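Local coordinates for protein glutathione S-transferase (Burkholderia xenovorans, PDB 2DSA) that binds glutathione and probably acts as a glutathione transferase, one that reductively dechlorinates metabolites of polychlorinated biphenyls, at residues Ser11-Ile16 with Ala68-Val73; Val52-Leu57 with Thr62-Pro67. One frame throughout, in Å; residues are numbered along the deposited sequence.

Contact 1 of 2, residues Ser11-Ile16 with Ala68-Val73; sequences SLSPHI and AIVQYV
Pro14 meets Ile69 and Val70 by apolar packing. Its ring lies across both side chains at a slant: CB comes to 3.5 Å from the CG2 methyl of Ile69, the closest approach between the two segments, while CD, on the N side of the ring, sits 4.0 Å from Val70 CG1. In Ile69, CG1 stands beside the backbone N (chi1 -68°) and CG2 anti to it, which makes CG2 the branch that touches Pro14.

The helical segments 12-16 and 68-73 run almost exactly parallel, 2° apart, with their axes 9.4 Å from each other. These are two helices of the thioredoxin-like N-terminal domain of glutathione transferases, packed on the same side of its sheet; Leu3 of strand 2-5 and the loop residue Pro53 both touch Pro14 as well.

The polar part is slight. Ser13 OG lies 3.8 Å from Val70 CG1, a van der Waals neighbour, and no hydrogen bond links the two segments. The same methyl also rests against the backbone of the first helix, in van der Waals contact 3.8 Å from Pro14 N. Beyond this edge Tyr157 and Val153 of helix 153-163 touch Ser13 and Val70.

Contact 2 of 2, residues Val52-Leu57 with Thr62-Pro67; sequences VPCLQL and TLTEGP. With GSH (glutathione), chain E.
Leu55 and Leu63 face each other as a hydrogen-bonded antiparallel pair, and two backbone hydrogen bonds tie the segments tightly here. Leu55 N donates to Leu63 O at 2.8 Å, and Leu63 N donates back to Leu55 O at the same length. The second carbonyl also takes a CA-H...O contact from Thr62, whose CA is 3.2 Å from Leu55 O. Both leucine side chains turn to the same face of the sheet, where Tyr72 of helix 66-76 touches them.

The other face is looser. Cys54 SG, anti to its own backbone N (chi1 175°), is carried over the neighbouring strand and lies 3.9 Å from Thr62 CB. Farther along, in a non-hydrogen-bonded pair, the partly exposed side chains of Gln56 and Thr62 lie side by side, pointing the same way, with Gln56 NE2 3.8 Å from Thr62 CG2; the amide end of Gln56 is held by Tyr4, through OE1.

Toward glutathione the backbones separate, and a water fills in for direct pairing: it donates to Pro53 O and to O12 of the glutathione carboxylate, and accepts from Glu65 N. Gly66 N, in the first turn of the helix, reaches that same O12 at 3.2 Å. Glu65 bends back at chi2 (-68°) to bring OE2 within 2.8 Å of the glutathione amino nitrogen N1; its OE1 is hydrogen-bonded to Tyr51 OH, and OE2 also to Asn99 of the second subunit. On the other segment, Val52 N donates to GSH O2 and Val52 O accepts from GSH N2 (2.9 Å), pairing with the cysteinyl unit much as a neighbouring strand would. A beta hairpin leading from a cis-proline, Pro53, to a helix start that grips the gamma-glutamyl end is the glutathione site of the thioredoxin-like transferase domain.

In the fold
Contact 2 is nested within the chain loop that contact 1 closes: helix 12-21 comes first, then the hairpin of strands 54-56 and 62-64, then helix 66-76, which both contacts use. Their centres are about 8 Å apart, both within the thioredoxin-like N-terminal domain. They touch directly: Ile69 CD1 packs 3.5 Å from Leu63 O, and Tyr72 lies against Leu55, Leu57 and Leu63, joining the hairpin to the helix. Helix 66-76 therefore packs against helix 12-21 and against the hairpin face that carries Leu55 and Leu63, while its first turn binds glutathione. Both contacts also border the second subunit, whose Glu104 is hydrogen-bonded to the same glutathione, placing the site beside the dimer interface.

Contact 1 of 2, residues Ser11-Ile16 with Ala68-Val73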
ATOM      1  N   SER A  11       2.747  13.651   3.197  1.00 34.80           N
ATOM      2  CA  SER A  11       1.499  14.412   3.199  1.00 33.93           C
ATOM      3  C   SER A  11       1.456  15.474   2.115  1.00 33.28           C
ATOM      4  O   SER A  11       0.385  15.986   1.781  1.00 33.29           O
ATOM      5  CB  SER A  11       1.246  15.050   4.561  1.00 34.22           C
ATOM      6  OG  SER A  11       2.439  15.532   5.122  1.00 33.03           O
ATOM      7  N   LEU A  12       2.620  15.779   1.543  1.00 33.17           N
ATOM      8  CA  LEU A  12       2.711  16.703   0.429  1.00 32.75           C
ATOM      9  C   LEU A  12       1.935  16.147  -0.770  1.00 32.56           C
ATOM     10  O   LEU A  12       1.495  16.903  -1.637  1.00 33.04           O
ATOM     11  CB  LEU A  12       4.183  16.974   0.091  1.00 32.57           C
ATOM     12  CG  LEU A  12       4.549  17.800  -1.161  1.00 33.81           C
ATOM     13  CD1 LEU A  12       3.964  19.239  -1.154  1.00 33.05           C
ATOM     14  CD2 LEU A  12       6.059  17.821  -1.366  1.00 32.75           C
ATOM     15  N   SER A  13       1.769  14.820  -0.802  1.00 31.67           N
ATOM     16  CA  SER A  13       1.014  14.147  -1.860  1.00 31.27           C
ATOM     17  C   SER A  13      -0.499  14.462  -1.849  1.00 31.02           C
ATOM     18  O   SER A  13      -1.013  14.960  -2.852  1.00 31.54           O
ATOM     19  CB  SER A  13       1.284  12.630  -1.832  1.00 30.70           C
ATOM     20  OG  SER A  13       0.439  11.954  -2.749  1.00 30.81           O
ATOM     21  N   PRO A  14      -1.229  14.133  -0.756  1.00 31.16           N
ATOM     22  CA  PRO A  14      -2.593  14.676  -0.692  1.00 31.83           C
ATOM     23  C   PRO A  14      -2.682  16.204  -0.783  1.00 32.24           C
ATOM     24  O   PRO A  14      -3.602  16.706  -1.424  1.00 32.19           O
ATOM     25  CB  PRO A  14      -3.144  14.175   0.658  1.00 31.98           C
ATOM     26  CG  PRO A  14      -2.024  13.459   1.350  1.00 32.00           C
ATOM     27  CD  PRO A  14      -0.936  13.212   0.365  1.00 31.04           C
ATOM     28  N   HIS A  15      -1.746  16.932  -0.173  1.00 32.65           N
ATOM     29  CA  HIS A  15      -1.699  18.402  -0.318  1.00 33.30           C
ATOM     30  C   HIS A  15      -1.778  18.805  -1.797  1.00 33.47           C
ATOM     31  O   HIS A  15      -2.683  19.527  -2.202  1.00 33.94           O
ATOM     32  CB  HIS A  15      -0.424  18.968   0.322  1.00 33.23           C
ATOM     33  CG  HIS A  15      -0.393  20.465   0.413  1.00 34.96           C
ATOM     34  ND1 HIS A  15       0.556  21.141   1.145  1.00 35.23           N
ATOM     35  CD2 HIS A  15      -1.201  21.416  -0.125  1.00 35.29           C
ATOM     36  CE1 HIS A  15       0.345  22.442   1.040  1.00 36.71           C
ATOM     37  NE2 HIS A  15      -0.716  22.634   0.278  1.00 35.67           N
ATOM     38  N   ILE A  16      -0.843  18.320  -2.608  1.00 33.81           N
ATOM     39  CA  ILE A  16      -0.864  18.598  -4.049  1.00 33.16           C
ATOM     40  C   ILE A  16      -2.182  18.152  -4.690  1.00 32.78           C
ATOM     41  O   ILE A  16      -2.729  18.870  -5.523  1.00 33.17           O
ATOM     42  CB  ILE A  16       0.350  17.944  -4.782  1.00 33.20           C
ATOM     43  CG1 ILE A  16       1.659  18.659  -4.418  1.00 33.22           C
ATOM     44  CG2 ILE A  16       0.158  17.948  -6.301  1.00 32.42           C
ATOM     45  CD1 ILE A  16       2.951  17.813  -4.723  1.00 32.65           C
ATOM     46  N   ALA A  68      -5.362   5.740   0.107  1.00 28.47           N
ATOM     47  CA  ALA A  68      -6.799   5.921   0.384  1.00 28.89           C
ATOM     48  C   ALA A  68      -7.238   7.398   0.293  1.00 28.30           C
ATOM     49  O   ALA A  68      -8.234   7.733  -0.373  1.00 28.34           O
ATOM     50  CB  ALA A  68      -7.144   5.349   1.761  1.00 28.11           C
ATOM     51  N   ILE A  69      -6.484   8.268   0.959  1.00 28.82           N
ATOM     52  CA  ILE A  69      -6.733   9.722   0.928  1.00 28.16           C
ATOM     53  C   ILE A  69      -6.768  10.292  -0.491  1.00 28.50           C
ATOM     54  O   ILE A  69      -7.709  10.998  -0.842  1.00 28.36           O
ATOM     55  CB  ILE A  69      -5.734  10.505   1.802  1.00 28.34           C
ATOM     56  CG1 ILE A  69      -5.975  10.192   3.279  1.00 27.32           C
ATOM     57  CG2 ILE A  69      -5.800  12.061   1.538  1.00 27.64           C
ATOM     58  CD1 ILE A  69      -4.722  10.386   4.164  1.00 25.22           C
ATOM     59  N   VAL A  70      -5.759   9.983  -1.304  1.00 28.53           N
ATOM     60  CA  VAL A  70      -5.661  10.596  -2.623  1.00 28.88           C
ATOM     61  C   VAL A  70      -6.765  10.106  -3.574  1.00 28.98           C
ATOM     62  O   VAL A  70      -7.162  10.826  -4.481  1.00 29.38           O
ATOM     63  CB  VAL A  70      -4.199  10.559  -3.238  1.00 29.35           C
ATOM     64  CG1 VAL A  70      -3.224  11.266  -2.297  1.00 28.86           C
ATOM     65  CG2 VAL A  70      -3.698   9.117  -3.565  1.00 26.74           C
ATOM     66  N   GLN A  71      -7.277   8.900  -3.334  1.00 29.26           N
ATOM     67  CA  GLN A  71      -8.419   8.379  -4.088  1.00 29.00           C
ATOM     68  C   GLN A  71      -9.737   9.066  -3.674  1.00 29.25           C
ATOM     69  O   GLN A  71     -10.547   9.408  -4.527  1.00 28.48           O
ATOM     70  CB  GLN A  71      -8.528   6.852  -3.941  1.00 28.85           C
ATOM     71  CG  GLN A  71      -7.427   6.090  -4.704  1.00 28.06           C
ATOM     72  CD  GLN A  71      -7.603   4.599  -4.624  1.00 27.67           C
ATOM     73  OE1 GLN A  71      -8.343   4.006  -5.424  1.00 27.41           O
ATOM     74  NE2 GLN A  71      -6.954   3.973  -3.637  1.00 27.13           N
ATOM     75  N   TYR A  72      -9.941   9.243  -2.371  1.00 29.80           N
ATOM     76  CA  TYR A  72     -11.068  10.012  -1.887  1.00 30.71           C
ATOM     77  C   TYR A  72     -11.051  11.400  -2.533  1.00 30.60           C
ATOM     78  O   TYR A  72     -12.048  11.820  -3.125  1.00 31.10           O
ATOM     79  CB  TYR A  72     -11.109  10.087  -0.345  1.00 31.36           C
ATOM     80  CG  TYR A  72     -12.208  11.025   0.148  1.00 32.97           C
ATOM     81  CD1 TYR A  72     -11.943  12.379   0.361  1.00 32.64           C
ATOM     82  CD2 TYR A  72     -13.516  10.570   0.344  1.00 32.37           C
ATOM     83  CE1 TYR A  72     -12.932  13.260   0.761  1.00 33.76           C
ATOM     84  CE2 TYR A  72     -14.522  11.459   0.777  1.00 33.88           C
ATOM     85  CZ  TYR A  72     -14.213  12.790   0.968  1.00 33.13           C
ATOM     86  OH  TYR A  72     -15.168  13.678   1.365  1.00 35.93           O
ATOM     87  N   VAL A  73      -9.906  12.073  -2.469  1.00 29.97           N
ATOM     88  CA  VAL A  73      -9.744  13.408  -3.030  1.00 30.02           C
ATOM     89  C   VAL A  73     -10.091  13.479  -4.533  1.00 30.26           C
ATOM     90  O   VAL A  73     -10.908  14.315  -4.967  1.00 29.64           O
ATOM     91  CB  VAL A  73      -8.326  13.961  -2.749  1.00 30.11           C
ATOM     92  CG1 VAL A  73      -8.068  15.241  -3.554  1.00 29.46           C
ATOM     93  CG2 VAL A  73      -8.114  14.208  -1.241  1.00 29.11           C
TER

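Contact 2 of 2, residues Val52-Leu57 with Thr62-Pro67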
ATOM      1  N   VAL A  52       1.621  11.180   9.592  1.00 32.88           N
ATOM      2  CA  VAL A  52       0.876  11.932   8.576  1.00 32.83           C
ATOM      3  C   VAL A  52       0.992  11.139   7.281  1.00 32.57           C
ATOM      4  O   VAL A  52       1.879  10.290   7.192  1.00 32.66           O
ATOM      5  CB  VAL A  52       1.378  13.408   8.418  1.00 33.09           C
ATOM      6  CG1 VAL A  52       1.051  14.230   9.688  1.00 32.81           C
ATOM      7  CG2 VAL A  52       2.862  13.468   8.082  1.00 32.34           C
ATOM      8  N   PRO A  53       0.076  11.355   6.309  1.00 32.86           N
ATOM      9  CA  PRO A  53      -1.112  12.251   6.348  1.00 33.23           C
ATOM     10  C   PRO A  53      -2.326  11.671   7.081  1.00 33.73           C
ATOM     11  O   PRO A  53      -2.415  10.457   7.288  1.00 33.05           O
ATOM     12  CB  PRO A  53      -1.469  12.417   4.867  1.00 33.20           C
ATOM     13  CG  PRO A  53      -1.081  11.120   4.258  1.00 32.99           C
ATOM     14  CD  PRO A  53       0.177  10.661   5.010  1.00 32.61           C
ATOM     15  N   CYS A  54      -3.242  12.559   7.468  1.00 33.83           N
ATOM     16  CA  CYS A  54      -4.589  12.190   7.869  1.00 34.26           C
ATOM     17  C   CYS A  54      -5.545  13.230   7.273  1.00 34.79           C
ATOM     18  O   CYS A  54      -5.305  14.432   7.390  1.00 35.35           O
ATOM     19  CB  CYS A  54      -4.724  12.146   9.394  1.00 33.56           C
ATOM     20  SG  CYS A  54      -6.406  11.832   9.985  1.00 33.97           S
ATOM     21  N   LEU A  55      -6.610  12.773   6.628  1.00 35.15           N
ATOM     22  CA  LEU A  55      -7.627  13.682   6.129  1.00 35.91           C
ATOM     23  C   LEU A  55      -8.820  13.625   7.051  1.00 37.48           C
ATOM     24  O   LEU A  55      -9.351  12.546   7.326  1.00 37.28           O
ATOM     25  CB  LEU A  55      -8.040  13.347   4.689  1.00 34.61           C
ATOM     26  CG  LEU A  55      -9.044  14.290   4.005  1.00 32.64           C
ATOM     27  CD1 LEU A  55      -8.380  15.579   3.518  1.00 30.81           C
ATOM     28  CD2 LEU A  55      -9.737  13.575   2.859  1.00 29.73           C
ATOM     29  N   GLN A  56      -9.215  14.795   7.551  1.00 39.56           N
ATOM     30  CA  GLN A  56     -10.376  14.918   8.424  1.00 41.86           C
ATOM     31  C   GLN A  56     -11.477  15.549   7.575  1.00 42.86           C
ATOM     32  O   GLN A  56     -11.278  16.628   7.021  1.00 43.23           O
ATOM     33  CB  GLN A  56     -10.051  15.790   9.637  1.00 42.08           C
ATOM     34  CG  GLN A  56     -11.102  15.750  10.783  1.00 44.75           C
ATOM     35  CD  GLN A  56     -10.472  16.006  12.160  1.00 46.43           C
ATOM     36  OE1 GLN A  56      -9.691  16.933  12.319  1.00 45.66           O
ATOM     37  NE2 GLN A  56     -10.807  15.168  13.153  1.00 48.07           N
ATOM     38  N   LEU A  57     -12.607  14.854   7.433  1.00 44.19           N
ATOM     39  CA  LEU A  57     -13.720  15.371   6.630  1.00 45.59           C
ATOM     40  C   LEU A  57     -14.521  16.374   7.432  1.00 46.39           C
ATOM     41  O   LEU A  57     -14.513  16.349   8.666  1.00 46.02           O
ATOM     42  CB  LEU A  57     -14.664  14.265   6.143  1.00 45.27           C
ATOM     43  CG  LEU A  57     -14.161  13.002   5.447  1.00 46.08           C
ATOM     44  CD1 LEU A  57     -15.335  12.207   4.902  1.00 45.10           C
ATOM     45  CD2 LEU A  57     -13.175  13.333   4.353  1.00 46.16           C
ATOM     46  N   THR A  62     -12.455  10.529   9.689  1.00 36.52           N
ATOM     47  CA  THR A  62     -11.050  10.579   9.274  1.00 34.58           C
ATOM     48  C   THR A  62     -10.677   9.467   8.303  1.00 33.79           C
ATOM     49  O   THR A  62     -11.285   8.399   8.288  1.00 32.24           O
ATOM     50  CB  THR A  62     -10.051  10.633  10.458  1.00 34.43           C
ATOM     51  OG1 THR A  62     -10.191   9.470  11.284  1.00 33.16           O
ATOM     52  CG2 THR A  62     -10.269  11.905  11.273  1.00 34.15           C
ATOM     53  N   LEU A  63      -9.660   9.754   7.503  1.00 32.71           N
ATOM     54  CA  LEU A  63      -9.084   8.784   6.616  1.00 33.09           C
ATOM     55  C   LEU A  63      -7.577   8.875   6.772  1.00 31.29           C
ATOM     56  O   LEU A  63      -7.022   9.960   6.778  1.00 31.05           O
ATOM     57  CB  LEU A  63      -9.518   9.124   5.191  1.00 33.50           C
ATOM     58  CG  LEU A  63      -9.708   8.130   4.065  1.00 35.86           C
ATOM     59  CD1 LEU A  63     -10.317   6.812   4.558  1.00 38.39           C
ATOM     60  CD2 LEU A  63     -10.608   8.831   2.996  1.00 34.78           C
ATOM     61  N   THR A  64      -6.933   7.736   6.975  1.00 30.40           N
ATOM     62  CA  THR A  64      -5.474   7.643   6.910  1.00 29.67           C
ATOM     63  C   THR A  64      -5.013   6.826   5.674  1.00 29.37           C
ATOM     64  O   THR A  64      -5.835   6.282   4.926  1.00 28.83           O
ATOM     65  CB  THR A  64      -4.877   7.055   8.213  1.00 29.63           C
ATOM     66  OG1 THR A  64      -5.587   5.872   8.577  1.00 29.60           O
ATOM     67  CG2 THR A  64      -4.982   8.055   9.374  1.00 29.49           C
ATOM     68  N   GLU A  65      -3.691   6.760   5.497  1.00 29.29           N
ATOM     69  CA  GLU A  65      -2.993   6.101   4.375  1.00 28.94           C
ATOM     70  C   GLU A  65      -3.083   6.908   3.095  1.00 28.97           C
ATOM     71  O   GLU A  65      -4.170   7.061   2.524  1.00 28.89           O
ATOM     72  CB  GLU A  65      -3.446   4.647   4.155  1.00 27.84           C
ATOM     73  CG  GLU A  65      -3.486   3.803   5.422  1.00 27.73           C
ATOM     74  CD  GLU A  65      -2.096   3.517   6.008  1.00 28.04           C
ATOM     75  OE1 GLU A  65      -1.978   3.514   7.251  1.00 27.13           O
ATOM     76  OE2 GLU A  65      -1.137   3.313   5.224  1.00 27.64           O
ATOM     77  N   GLY A  66      -1.930   7.411   2.647  1.00 28.37           N
ATOM     78  CA  GLY A  66      -1.861   8.182   1.422  1.00 28.62           C
ATOM     79  C   GLY A  66      -2.701   7.682   0.260  1.00 28.87           C
ATOM     80  O   GLY A  66      -3.490   8.459  -0.304  1.00 28.61           O
ATOM     81  N   PRO A  67      -2.513   6.401  -0.156  1.00 28.88           N
ATOM     82  CA  PRO A  67      -3.314   5.850  -1.259  1.00 28.23           C
ATOM     83  C   PRO A  67      -4.844   5.911  -1.106  1.00 28.38           C
ATOM     84  O   PRO A  67      -5.536   6.118  -2.097  1.00 28.33           O
ATOM     85  CB  PRO A  67      -2.797   4.405  -1.363  1.00 28.88           C
ATOM     86  CG  PRO A  67      -1.344   4.541  -0.960  1.00 28.10           C
ATOM     87  CD  PRO A  67      -1.476   5.435   0.271  1.00 28.92           C
TER
HETATM   88  N1  GSH E1224       1.520   3.757   5.890  1.00 29.78           N
HETATM   89  CA1 GSH E1224       1.558   5.221   6.005  1.00 32.53           C
HETATM   90  C1  GSH E1224       0.961   5.871   4.787  1.00 34.19           C
HETATM   91  O11 GSH E1224       1.156   5.375   3.650  1.00 34.07           O
HETATM   92  O12 GSH E1224       0.283   6.927   4.890  1.00 35.23           O
HETATM   93  CB1 GSH E1224       2.970   5.775   6.165  1.00 32.05           C
HETATM   94  CG1 GSH E1224       2.927   7.278   6.482  1.00 32.91           C
HETATM   95  CD1 GSH E1224       4.286   7.745   6.927  1.00 33.10           C
HETATM   96  OE1 GSH E1224       5.312   6.806   6.928  1.00 33.87           O
HETATM   97  N2  GSH E1224       4.439   9.022   7.287  1.00 34.22           N
HETATM   98  CA2 GSH E1224       5.678   9.601   7.782  1.00 36.65           C
HETATM   99  C2  GSH E1224       5.563  10.025   9.211  1.00 37.88           C
HETATM  100  O2  GSH E1224       4.465  10.764   9.643  1.00 36.65           O
HETATM  101  CB2 GSH E1224       6.100  10.823   6.966  1.00 35.30           C
HETATM  102  SG2 GSH E1224       6.436  10.352   5.258  1.00 37.38           S
HETATM  103  N3  GSH E1224       6.538   9.678  10.029  1.00 40.61           N
HETATM  104  CA3 GSH E1224       6.371   8.581  10.971  1.00 48.29           C
HETATM  105  C3  GSH E1224       6.428   9.161  12.344  1.00 51.05           C
HETATM  106  O31 GSH E1224       6.439  10.410  12.440  1.00 53.87           O
HETATM  107  O32 GSH E1224       6.460   8.433  13.362  1.00 53.05           O
HETATM  108  O   HOH W   1      -1.492   7.932   6.836  1.00 27.01           O